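Local atomic coordinates of SPbeta prophage-derived aminoglycoside N(3')-acetyltransferase-like protein YokD (Bacillus subtilis, PDB entry 2NYG), a protein that probably transfers acetyl groups from acetyl-coenzyme A to aminoglycoside-type antibiotics and may contribute to antibiotic resistance. Residues V67-S72 and S180-H185; T32-S37 and G162-R167; P131-V136 and Y214-F219. All blocks are in the same frame, centred on the assembly; numbering follows the deposited sequence.

Contact 1 of 3, residues V67-S72 and S180-H185; sequences VMPSQS and SSTCFH. With COA (coenzyme A), chain G.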
loop_
_atom_site.group_PDB
_atom_site.type_symbol
_atom_site.label_atom_id
_atom_site.label_comp_id
_atom_site.label_asym_id
_atom_site.label_seq_id
_atom_site.Cartn_x
_atom_site.Cartn_y
_atom_site.Cartn_z
ATOM N N VAL A 67 -2.286 15.160 -7.968
ATOM C CA VAL A 67 -3.479 14.340 -7.850
ATOM C C VAL A 67 -3.252 12.993 -8.533
ATOM O O VAL A 67 -2.502 12.893 -9.510
ATOM C CB VAL A 67 -4.710 15.035 -8.514
ATOM C CG1 VAL A 67 -5.942 14.163 -8.365
ATOM C CG2 VAL A 67 -4.952 16.396 -7.895
ATOM N N MET A 68 -3.892 11.958 -8.006
ATOM C CA MET A 68 -3.776 10.640 -8.585
ATOM C C MET A 68 -5.101 9.949 -8.434
ATOM O O MET A 68 -5.829 10.197 -7.481
ATOM C CB MET A 68 -2.713 9.805 -7.871
ATOM C CG MET A 68 -1.298 10.275 -8.054
ATOM S SD MET A 68 -0.111 9.128 -7.338
ATOM C CE MET A 68 1.235 10.213 -6.916
ATOM N N PRO A 69 -5.435 9.065 -9.378
ATOM C CA PRO A 69 -6.691 8.331 -9.322
ATOM C C PRO A 69 -6.452 7.200 -8.339
ATOM O O PRO A 69 -5.400 6.575 -8.365
ATOM C CB PRO A 69 -6.862 7.860 -10.758
ATOM C CG PRO A 69 -5.475 7.572 -11.161
ATOM C CD PRO A 69 -4.702 8.751 -10.617
ATOM N N SER A 70 -7.405 6.949 -7.452
ATOM C CA SER A 70 -7.233 5.886 -6.464
ATOM C C SER A 70 -8.456 4.997 -6.381
ATOM O O SER A 70 -8.972 4.727 -5.300
ATOM C CB SER A 70 -6.947 6.495 -5.097
ATOM O OG SER A 70 -7.932 7.453 -4.760
ATOM N N GLN A 71 -8.893 4.536 -7.547
ATOM C CA GLN A 71 -10.059 3.671 -7.713
ATOM C C GLN A 71 -10.030 2.344 -6.960
ATOM O O GLN A 71 -8.991 1.719 -6.805
ATOM C CB GLN A 71 -10.265 3.391 -9.200
ATOM C CG GLN A 71 -10.507 4.638 -10.029
ATOM C CD GLN A 71 -10.410 4.350 -11.505
ATOM O OE1 GLN A 71 -10.528 3.199 -11.918
ATOM N NE2 GLN A 71 -10.201 5.387 -12.311
ATOM N N SER A 72 -11.206 1.927 -6.512
ATOM C CA SER A 72 -11.394 0.686 -5.782
ATOM C C SER A 72 -12.614 -0.000 -6.408
ATOM O O SER A 72 -13.620 -0.297 -5.743
ATOM C CB SER A 72 -11.635 0.989 -4.301
ATOM O OG SER A 72 -12.639 1.978 -4.138
ATOM N N SER A 180 -4.750 4.916 -19.971
ATOM C CA SER A 180 -4.842 5.163 -18.530
ATOM C C SER A 180 -5.234 6.579 -18.186
ATOM O O SER A 180 -5.358 6.892 -17.019
ATOM C CB SER A 180 -3.501 4.912 -17.837
ATOM O OG SER A 180 -2.997 3.609 -18.071
ATOM N N SER A 181 -5.398 7.443 -19.185
ATOM C CA SER A 181 -5.747 8.846 -18.937
ATOM C C SER A 181 -7.147 9.071 -18.431
ATOM O O SER A 181 -8.019 9.488 -19.178
ATOM C CB SER A 181 -5.573 9.698 -20.188
ATOM O OG SER A 181 -4.265 10.208 -20.264
ATOM N N THR A 182 -7.350 8.834 -17.146
ATOM C CA THR A 182 -8.651 9.009 -16.542
ATOM C C THR A 182 -9.389 10.291 -16.940
ATOM O O THR A 182 -10.612 10.299 -16.976
ATOM C CB THR A 182 -8.531 8.953 -15.012
ATOM O OG1 THR A 182 -8.018 7.678 -14.633
ATOM C CG2 THR A 182 -9.881 9.132 -14.364
ATOM N N CYS A 183 -8.665 11.366 -17.243
ATOM C CA CYS A 183 -9.330 12.617 -17.587
ATOM C C CYS A 183 -10.327 12.489 -18.742
ATOM O O CYS A 183 -11.352 13.178 -18.757
ATOM C CB CYS A 183 -8.304 13.706 -17.906
ATOM S SG CYS A 183 -7.319 13.381 -19.363
ATOM N N PHE A 184 -10.037 11.617 -19.705
ATOM C CA PHE A 184 -10.935 11.428 -20.839
ATOM C C PHE A 184 -12.364 11.049 -20.448
ATOM O O PHE A 184 -13.318 11.477 -21.103
ATOM C CB PHE A 184 -10.360 10.381 -21.787
ATOM C CG PHE A 184 -9.180 10.868 -22.565
ATOM C CD1 PHE A 184 -8.224 9.979 -23.034
ATOM C CD2 PHE A 184 -9.016 12.228 -22.821
ATOM C CE1 PHE A 184 -7.120 10.440 -23.743
ATOM C CE2 PHE A 184 -7.920 12.694 -23.526
ATOM C CZ PHE A 184 -6.971 11.801 -23.987
ATOM N N HIS A 185 -12.510 10.250 -19.391
ATOM C CA HIS A 185 -13.829 9.851 -18.942
ATOM C C HIS A 185 -14.721 11.079 -18.835
ATOM O O HIS A 185 -15.901 11.007 -19.149
ATOM C CB HIS A 185 -13.783 9.175 -17.564
ATOM C CG HIS A 185 -13.299 7.756 -17.579
ATOM N ND1 HIS A 185 -13.952 6.750 -18.255
ATOM C CD2 HIS A 185 -12.256 7.166 -16.944
ATOM C CE1 HIS A 185 -13.335 5.602 -18.036
ATOM N NE2 HIS A 185 -12.302 5.827 -17.243
HETATM N N1A COA G . 12.274 0.436 -9.071
HETATM C C2A COA G . 11.551 -0.011 -10.184
HETATM N N3A COA G . 10.590 -0.986 -10.009
HETATM C C4A COA G . 10.344 -1.516 -8.760
HETATM C C5A COA G . 11.042 -1.091 -7.613
HETATM C C6A COA G . 12.028 -0.104 -7.778
HETATM N N6A COA G . 12.724 0.336 -6.738
HETATM N N7A COA G . 10.575 -1.793 -6.539
HETATM C C8A COA G . 9.603 -2.639 -6.990
HETATM N N9A COA G . 9.466 -2.459 -8.382
HETATM C C1B COA G . 8.568 -3.136 -9.348
HETATM C C2B COA G . 7.926 -4.484 -8.910
HETATM O O2B COA G . 8.844 -5.597 -8.862
HETATM C C3B COA G . 6.834 -4.668 -9.948
HETATM O O3B COA G . 7.515 -5.331 -11.057
HETATM P P3B COA G . 6.990 -6.678 -11.818
HETATM O O7A COA G . 5.631 -7.132 -11.228
HETATM O O8A COA G . 7.955 -7.813 -11.568
HETATM O O9A COA G . 6.902 -6.386 -13.294
HETATM C C4B COA G . 6.375 -3.224 -10.286
HETATM O O4B COA G . 7.468 -2.372 -9.875
HETATM C C5B COA G . 5.074 -2.764 -9.547
HETATM O O5B COA G . 4.813 -1.399 -9.992
HETATM P P1A COA G . 3.354 -0.980 -10.456
HETATM O O1A COA G . 3.323 0.446 -10.900
HETATM O O2A COA G . 2.347 -1.227 -9.324
HETATM O O3A COA G . 3.078 -1.997 -11.592
HETATM P P2A COA G . 3.656 -1.938 -13.089
HETATM O O4A COA G . 4.433 -3.183 -13.327
HETATM O O5A COA G . 4.536 -0.722 -13.360
HETATM O O6A COA G . 2.237 -1.839 -13.881
HETATM C CBP COA G . 0.332 -0.195 -14.188
HETATM C CCP COA G . 1.801 -0.617 -14.488
HETATM C CDP COA G . -0.529 -1.428 -13.818
HETATM C CEP COA G . 0.396 0.840 -13.042
HETATM C CAP COA G . -0.309 0.329 -15.519
HETATM O OAP COA G . 0.680 0.170 -16.561
HETATM C C9P COA G . -0.767 1.808 -15.501
HETATM O O9P COA G . -0.160 2.616 -16.414
HETATM N N8P COA G . -1.681 2.357 -14.659
HETATM C C7P COA G . -1.911 3.818 -14.599
HETATM C C6P COA G . -2.033 4.462 -13.210
HETATM O O HOH W 1 -9.135 5.399 -15.520
#
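T182 reaches across to residues 69-71 and overlaps two side chains there, P69 and Q71, through its hydroxyl oxygen. T182 OG1 lies 4.0 Å from P69 CB, a plain van der Waals approach to the pyrrolidine ring. Its distance to Q71 NE2 is 3.9 Å, too long for a direct bond. A water lies between them, 2.7 Å from T182 OG1; its bond from Q71 NE2, at 3.4 Å, is weak. The same water sits in the plane of the H185 ring, at its edge. The side chains of Q71 and T182 run against each other, and the glutamine, stretched out past CG (chi2 168°), carries its amide to the water. Proline suits its place because its ring is a compact apolar surface; threonine suits the turn into helix 183-187 because its hydroxyl serves the water while its side chain also packs on H36 and F135. H185 ND1 is hydrogen-bonded to E188 OE1. Two residues before the threonine, S180 OG gives a weak bond of 3.4 Å to coenzyme A O9P, the carbonyl oxygen of the pantetheine arm. The whole sets segment 67-72 of the central sheet against the approach to helix 183-187 across a water, beside the coenzyme A pocket of an antibiotic N-acetyltransferase fold.

Contact 2 of 3, residues T32-S37 and G162-R167; sequences TVLVHS and GKLYIR. With COA (coenzyme A), chain G.
L34 leaves strand 32-37 toward helix 160-166 and gathers all four of its side-chain carbons round one methyl group of L164. Its CB is 4.0 Å from L164 CD1. The next atom, L34 CG, stands 4.2 Å from L164 CD1, and beyond it L34 CD1 comes to 3.9 Å from L164 CD1 and L34 CD2 to 4.0 Å. L34 CB, CD1 and CD2 thus stand like a tripod round the methyl, which sits over CG. With CG anti to the backbone N (chi1 -175°), L34 places its fork beside L164 CD1. The two leucines cross at about a right angle. Leucine suits both places, since its branched, flexible apolar end can fit its methyls against another leucine with no polar atom to satisfy. The second methyl of L164 has its own neighbour, L164 CD2 lying 4.4 Å from T32 CG2. Threonine, branched at CB, is at home in a strand, and here its methyl extends the apolar surface by one more group. L252 of helix 252-268 touches both L34 and L164 and so joins a second helix to the cluster.

Farther along the same strand the surroundings change. H36 CB is 4.0 Å from coenzyme A C6P, which lies near the plane of the H36 ring at its edge, and S37 continues the pocket wall.

No hydrogen bond or salt bridge joins 32-37 to 162-167. Their union rests on dispersion and on keeping leucine and threonine methyls from water, forces with little directional preference; the exact placing of the strand is more probably set by its backbone bonds, V33 to T65 and V67, and L34 to Y170 and L172.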
loop_
_atom_site.group_PDB
_atom_site.type_symbol
_atom_site.label_atom_id
_atom_site.label_comp_id
_atom_site.label_asym_id
_atom_site.label_seq_id
_atom_site.Cartn_x
_atom_site.Cartn_y
_atom_site.Cartn_z
ATOM N N THR A 32 -0.338 21.973 -11.168
ATOM C CA THR A 32 -1.247 20.977 -10.608
ATOM C C THR A 32 -1.230 19.873 -11.636
ATOM O O THR A 32 -1.499 20.128 -12.809
ATOM C CB THR A 32 -2.669 21.490 -10.469
ATOM O OG1 THR A 32 -2.686 22.551 -9.514
ATOM C CG2 THR A 32 -3.579 20.378 -9.979
ATOM N N VAL A 33 -0.908 18.656 -11.219
ATOM C CA VAL A 33 -0.817 17.573 -12.182
ATOM C C VAL A 33 -1.424 16.234 -11.772
ATOM O O VAL A 33 -1.202 15.734 -10.667
ATOM C CB VAL A 33 0.677 17.365 -12.591
ATOM C CG1 VAL A 33 1.509 17.031 -11.377
ATOM C CG2 VAL A 33 0.796 16.291 -13.645
ATOM N N LEU A 34 -2.200 15.664 -12.684
ATOM C CA LEU A 34 -2.803 14.357 -12.476
ATOM C C LEU A 34 -1.778 13.344 -13.009
ATOM O O LEU A 34 -1.365 13.422 -14.174
ATOM C CB LEU A 34 -4.110 14.241 -13.260
ATOM C CG LEU A 34 -4.948 12.975 -13.058
ATOM C CD1 LEU A 34 -5.388 12.868 -11.602
ATOM C CD2 LEU A 34 -6.149 13.026 -13.984
ATOM N N VAL A 35 -1.382 12.400 -12.154
ATOM C CA VAL A 35 -0.377 11.394 -12.497
ATOM C C VAL A 35 -0.867 9.953 -12.638
ATOM O O VAL A 35 -1.656 9.458 -11.833
ATOM C CB VAL A 35 0.770 11.376 -11.443
ATOM C CG1 VAL A 35 1.938 10.541 -11.941
ATOM C CG2 VAL A 35 1.235 12.781 -11.152
ATOM N N HIS A 36 -0.353 9.284 -13.661
ATOM C CA HIS A 36 -0.650 7.894 -13.953
ATOM C C HIS A 36 0.733 7.278 -14.113
ATOM O O HIS A 36 1.454 7.555 -15.070
ATOM C CB HIS A 36 -1.448 7.822 -15.231
ATOM C CG HIS A 36 -2.693 8.646 -15.195
ATOM N ND1 HIS A 36 -3.801 8.284 -14.461
ATOM C CD2 HIS A 36 -2.999 9.826 -15.783
ATOM C CE1 HIS A 36 -4.734 9.205 -14.598
ATOM N NE2 HIS A 36 -4.273 10.151 -15.394
ATOM N N SER A 37 1.106 6.434 -13.165
ATOM C CA SER A 37 2.441 5.863 -13.174
ATOM C C SER A 37 2.598 4.362 -13.298
ATOM O O SER A 37 1.635 3.608 -13.286
ATOM C CB SER A 37 3.167 6.322 -11.908
ATOM O OG SER A 37 2.316 6.222 -10.774
ATOM N N GLY A 162 -13.893 17.584 -12.579
ATOM C CA GLY A 162 -14.569 18.842 -12.810
ATOM C C GLY A 162 -13.747 20.004 -12.291
ATOM O O GLY A 162 -13.883 21.129 -12.755
ATOM N N LYS A 163 -12.881 19.725 -11.326
ATOM C CA LYS A 163 -12.045 20.753 -10.738
ATOM C C LYS A 163 -10.701 20.815 -11.451
ATOM O O LYS A 163 -10.025 21.841 -11.429
ATOM C CB LYS A 163 -11.814 20.458 -9.263
ATOM C CG LYS A 163 -12.986 19.820 -8.555
ATOM C CD LYS A 163 -14.024 20.828 -8.110
ATOM C CE LYS A 163 -15.072 20.113 -7.277
ATOM N NZ LYS A 163 -16.084 21.027 -6.711
ATOM N N LEU A 164 -10.293 19.723 -12.077
ATOM C CA LEU A 164 -9.025 19.741 -12.780
ATOM C C LEU A 164 -9.224 20.358 -14.160
ATOM O O LEU A 164 -8.267 20.792 -14.805
ATOM C CB LEU A 164 -8.464 18.323 -12.918
ATOM C CG LEU A 164 -8.166 17.487 -11.665
ATOM C CD1 LEU A 164 -7.330 16.266 -12.051
ATOM C CD2 LEU A 164 -7.393 18.308 -10.669
ATOM N N TYR A 165 -10.470 20.399 -14.617
ATOM C CA TYR A 165 -10.750 20.959 -15.925
ATOM C C TYR A 165 -10.802 22.483 -15.911
ATOM O O TYR A 165 -10.280 23.126 -16.828
ATOM C CB TYR A 165 -12.063 20.410 -16.483
ATOM C CG TYR A 165 -12.451 21.032 -17.811
ATOM C CD1 TYR A 165 -11.836 20.631 -19.009
ATOM C CD2 TYR A 165 -13.400 22.054 -17.868
ATOM C CE1 TYR A 165 -12.160 21.238 -20.217
ATOM C CE2 TYR A 165 -13.726 22.660 -19.069
ATOM C CZ TYR A 165 -13.106 22.253 -20.234
ATOM O OH TYR A 165 -13.418 22.886 -21.404
ATOM N N ILE A 166 -11.418 23.056 -14.877
ATOM C CA ILE A 166 -11.544 24.510 -14.773
ATOM C C ILE A 166 -10.212 25.240 -14.577
ATOM O O ILE A 166 -9.911 26.196 -15.293
ATOM C CB ILE A 166 -12.500 24.908 -13.633
ATOM C CG1 ILE A 166 -12.104 24.181 -12.355
ATOM C CG2 ILE A 166 -13.937 24.593 -14.012
ATOM C CD1 ILE A 166 -13.108 24.342 -11.215
ATOM N N ARG A 167 -9.411 24.796 -13.617
ATOM C CA ARG A 167 -8.129 25.438 -13.377
ATOM C C ARG A 167 -6.973 24.693 -14.038
ATOM O O ARG A 167 -6.873 23.469 -13.972
ATOM C CB ARG A 167 -7.887 25.577 -11.882
HETATM N N1A COA G . 12.274 0.436 -9.071
HETATM C C2A COA G . 11.551 -0.011 -10.184
HETATM N N3A COA G . 10.590 -0.986 -10.009
HETATM C C4A COA G . 10.344 -1.516 -8.760
HETATM C C5A COA G . 11.042 -1.091 -7.613
HETATM C C6A COA G . 12.028 -0.104 -7.778
HETATM N N6A COA G . 12.724 0.336 -6.738
HETATM N N7A COA G . 10.575 -1.793 -6.539
HETATM C C8A COA G . 9.603 -2.639 -6.990
HETATM N N9A COA G . 9.466 -2.459 -8.382
HETATM C C1B COA G . 8.568 -3.136 -9.348
HETATM C C2B COA G . 7.926 -4.484 -8.910
HETATM O O2B COA G . 8.844 -5.597 -8.862
HETATM C C3B COA G . 6.834 -4.668 -9.948
HETATM O O3B COA G . 7.515 -5.331 -11.057
HETATM P P3B COA G . 6.990 -6.678 -11.818
HETATM O O7A COA G . 5.631 -7.132 -11.228
HETATM O O8A COA G . 7.955 -7.813 -11.568
HETATM O O9A COA G . 6.902 -6.386 -13.294
HETATM C C4B COA G . 6.375 -3.224 -10.286
HETATM O O4B COA G . 7.468 -2.372 -9.875
HETATM C C5B COA G . 5.074 -2.764 -9.547
HETATM O O5B COA G . 4.813 -1.399 -9.992
HETATM P P1A COA G . 3.354 -0.980 -10.456
HETATM O O1A COA G . 3.323 0.446 -10.900
HETATM O O2A COA G . 2.347 -1.227 -9.324
HETATM O O3A COA G . 3.078 -1.997 -11.592
HETATM P P2A COA G . 3.656 -1.938 -13.089
HETATM O O4A COA G . 4.433 -3.183 -13.327
HETATM O O5A COA G . 4.536 -0.722 -13.360
HETATM O O6A COA G . 2.237 -1.839 -13.881
HETATM C CBP COA G . 0.332 -0.195 -14.188
HETATM C CCP COA G . 1.801 -0.617 -14.488
HETATM C CDP COA G . -0.529 -1.428 -13.818
HETATM C CEP COA G . 0.396 0.840 -13.042
HETATM C CAP COA G . -0.309 0.329 -15.519
HETATM O OAP COA G . 0.680 0.170 -16.561
HETATM C C9P COA G . -0.767 1.808 -15.501
HETATM O O9P COA G . -0.160 2.616 -16.414
HETATM N N8P COA G . -1.681 2.357 -14.659
HETATM C C7P COA G . -1.911 3.818 -14.599
HETATM C C6P COA G . -2.033 4.462 -13.210
#

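Contact 3 of 3, residues P131-V136 and Y214-F219; sequences PNYSFV and YKELEF
Y133 carries the most surface here, and its ring receives the edge of F219 in an offset edge-to-face pair. The ring centroids are 5.8 Å apart and the planes stand at 64°, with F219 CE1 3.9 Å from Y133 CZ. Tyrosine suits the place because its ring packs while its hydroxyl meets a water, 2.9 Å from Y133 OH, which donates to L217 O. Against one face of the same ring lies N132 CB, over the centre. The segment 131-136 is the loop leading into strand 135-139 of the central mixed sheet, whereas 214-219 closes strand 208-217 of a separate three-stranded antiparallel sheet, so Y133 and F219 meet between the stretches that flank the two sheets. Y214, next in buried surface, has its ring edge beside N132, and Y214 OH is hydrogen-bonded to R199. Between the two tyrosines stands E216, bent at chi2 (66°), which brings OE1 to the edge of both rings, 3.7 Å from Y133 CE2. E216 OE2 is hydrogen-bonded to Y189 OH and accepts a hydrogen bond from L217 N, 3.2 Å away on the anti side of the carboxylate.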
loop_
_atom_site.group_PDB
_atom_site.type_symbol
_atom_site.label_atom_id
_atom_site.label_comp_id
_atom_site.label_asym_id
_atom_site.label_seq_id
_atom_site.Cartn_x
_atom_site.Cartn_y
_atom_site.Cartn_z
ATOM N N PRO A 131 -16.743 5.500 -3.673
ATOM C CA PRO A 131 -16.408 4.087 -3.461
ATOM C C PRO A 131 -15.703 3.362 -4.608
ATOM O O PRO A 131 -15.066 2.312 -4.400
ATOM C CB PRO A 131 -17.763 3.477 -3.122
ATOM C CG PRO A 131 -18.689 4.276 -3.967
ATOM C CD PRO A 131 -18.201 5.686 -3.714
ATOM N N ASN A 132 -15.802 3.919 -5.814
ATOM C CA ASN A 132 -15.153 3.301 -6.955
ATOM C C ASN A 132 -14.139 4.185 -7.646
ATOM O O ASN A 132 -13.054 3.738 -7.981
ATOM C CB ASN A 132 -16.182 2.859 -7.995
ATOM C CG ASN A 132 -17.077 1.746 -7.510
ATOM O OD1 ASN A 132 -16.751 1.005 -6.580
ATOM N ND2 ASN A 132 -18.216 1.603 -8.170
ATOM N N TYR A 133 -14.492 5.445 -7.861
ATOM C CA TYR A 133 -13.617 6.360 -8.575
ATOM C C TYR A 133 -13.067 7.506 -7.737
ATOM O O TYR A 133 -13.202 8.682 -8.089
ATOM C CB TYR A 133 -14.382 6.912 -9.767
ATOM C CG TYR A 133 -15.050 5.829 -10.592
ATOM C CD1 TYR A 133 -14.290 4.827 -11.221
ATOM C CD2 TYR A 133 -16.438 5.819 -10.777
ATOM C CE1 TYR A 133 -14.902 3.849 -12.014
ATOM C CE2 TYR A 133 -17.051 4.846 -11.568
ATOM C CZ TYR A 133 -16.276 3.866 -12.182
ATOM O OH TYR A 133 -16.875 2.902 -12.949
ATOM N N SER A 134 -12.444 7.165 -6.620
ATOM C CA SER A 134 -11.873 8.177 -5.750
ATOM C C SER A 134 -10.550 8.653 -6.311
ATOM O O SER A 134 -9.944 8.001 -7.158
ATOM C CB SER A 134 -11.650 7.618 -4.340
ATOM O OG SER A 134 -11.072 6.323 -4.391
ATOM N N PHE A 135 -10.130 9.821 -5.842
ATOM C CA PHE A 135 -8.861 10.409 -6.215
ATOM C C PHE A 135 -8.162 10.744 -4.907
ATOM O O PHE A 135 -8.772 10.748 -3.840
ATOM C CB PHE A 135 -9.073 11.685 -7.027
ATOM C CG PHE A 135 -9.528 11.440 -8.425
ATOM C CD1 PHE A 135 -8.608 11.352 -9.466
ATOM C CD2 PHE A 135 -10.882 11.310 -8.713
ATOM C CE1 PHE A 135 -9.036 11.144 -10.780
ATOM C CE2 PHE A 135 -11.322 11.101 -10.012
ATOM C CZ PHE A 135 -10.397 11.021 -11.052
ATOM N N VAL A 136 -6.871 11.006 -5.000
ATOM C CA VAL A 136 -6.075 11.373 -3.851
ATOM C C VAL A 136 -5.273 12.569 -4.306
ATOM O O VAL A 136 -4.836 12.629 -5.457
ATOM C CB VAL A 136 -5.126 10.252 -3.457
ATOM C CG1 VAL A 136 -5.873 9.169 -2.731
ATOM C CG2 VAL A 136 -4.490 9.688 -4.688
ATOM N N TYR A 214 -26.590 3.262 -7.451
ATOM C CA TYR A 214 -26.503 4.554 -8.101
ATOM C C TYR A 214 -26.365 4.350 -9.609
ATOM O O TYR A 214 -26.058 3.239 -10.083
ATOM C CB TYR A 214 -25.304 5.335 -7.539
ATOM C CG TYR A 214 -23.965 4.647 -7.719
ATOM C CD1 TYR A 214 -22.997 5.183 -8.569
ATOM C CD2 TYR A 214 -23.675 3.454 -7.059
ATOM C CE1 TYR A 214 -21.776 4.553 -8.760
ATOM C CE2 TYR A 214 -22.455 2.810 -7.244
ATOM C CZ TYR A 214 -21.509 3.367 -8.098
ATOM O OH TYR A 214 -20.300 2.749 -8.295
ATOM N N LYS A 215 -26.605 5.420 -10.361
ATOM C CA LYS A 215 -26.510 5.354 -11.808
ATOM C C LYS A 215 -25.134 5.825 -12.247
ATOM O O LYS A 215 -24.522 6.669 -11.592
ATOM C CB LYS A 215 -27.615 6.201 -12.444
ATOM C CG LYS A 215 -29.020 5.666 -12.158
ATOM C CD LYS A 215 -30.108 6.490 -12.840
ATOM C CE LYS A 215 -31.486 5.859 -12.635
ATOM N NZ LYS A 215 -31.494 4.426 -13.042
ATOM N N GLU A 216 -24.655 5.265 -13.353
ATOM C CA GLU A 216 -23.340 5.592 -13.877
ATOM C C GLU A 216 -23.253 5.319 -15.373
ATOM O O GLU A 216 -23.977 4.480 -15.898
ATOM C CB GLU A 216 -22.293 4.740 -13.164
ATOM C CG GLU A 216 -20.878 5.105 -13.515
ATOM C CD GLU A 216 -20.535 6.486 -13.020
ATOM O OE1 GLU A 216 -20.253 6.621 -11.806
ATOM O OE2 GLU A 216 -20.573 7.432 -13.838
ATOM N N LEU A 217 -22.356 6.010 -16.062
ATOM C CA LEU A 217 -22.184 5.784 -17.489
ATOM C C LEU A 217 -21.375 4.499 -17.741
ATOM O O LEU A 217 -20.509 4.123 -16.942
ATOM C CB LEU A 217 -21.463 6.971 -18.127
ATOM C CG LEU A 217 -22.183 8.308 -18.032
ATOM C CD1 LEU A 217 -21.409 9.364 -18.792
ATOM C CD2 LEU A 217 -23.594 8.154 -18.597
ATOM N N GLU A 218 -21.668 3.809 -18.836
ATOM C CA GLU A 218 -20.922 2.603 -19.159
ATOM C C GLU A 218 -19.797 3.093 -20.049
ATOM O O GLU A 218 -19.930 3.168 -21.264
ATOM C CB GLU A 218 -21.792 1.584 -19.901
ATOM C CG GLU A 218 -21.016 0.346 -20.266
ATOM C CD GLU A 218 -21.868 -0.758 -20.854
ATOM O OE1 GLU A 218 -22.874 -1.143 -20.221
ATOM O OE2 GLU A 218 -21.515 -1.254 -21.943
ATOM N N PHE A 219 -18.691 3.442 -19.420
ATOM C CA PHE A 219 -17.538 3.984 -20.116
ATOM C C PHE A 219 -17.004 3.174 -21.271
ATOM O O PHE A 219 -17.185 1.972 -21.333
ATOM C CB PHE A 219 -16.430 4.232 -19.106
ATOM C CG PHE A 219 -16.858 5.101 -17.964
ATOM C CD1 PHE A 219 -16.559 4.752 -16.654
ATOM C CD2 PHE A 219 -17.568 6.265 -18.198
ATOM C CE1 PHE A 219 -16.965 5.550 -15.601
ATOM C CE2 PHE A 219 -17.976 7.064 -17.158
ATOM C CZ PHE A 219 -17.674 6.707 -15.855
HETATM O O HOH W 2 -18.644 2.233 -15.087
#

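Overall arrangement
The first segments come along the chain in the order 32-37, 67-72, 131-136, and their partners follow in the same order, 162-167, 180-185, 214-219, so the three contacts interlock. Strands 32-37, 65-69 and 135-139 are successive neighbours in the mixed sheet. Contact 1, near the centre of the chain, therefore lies between the others, its centre about 9 Å from that of contact 2 and about 10 Å from that of contact 3, whose own centres are about 16 Å apart. Contact 3 ties the antiparallel sheet containing strand 208-217 to the same core. Contacts 1 and 2 border the coenzyme A pocket, and contact 3 lies farther out.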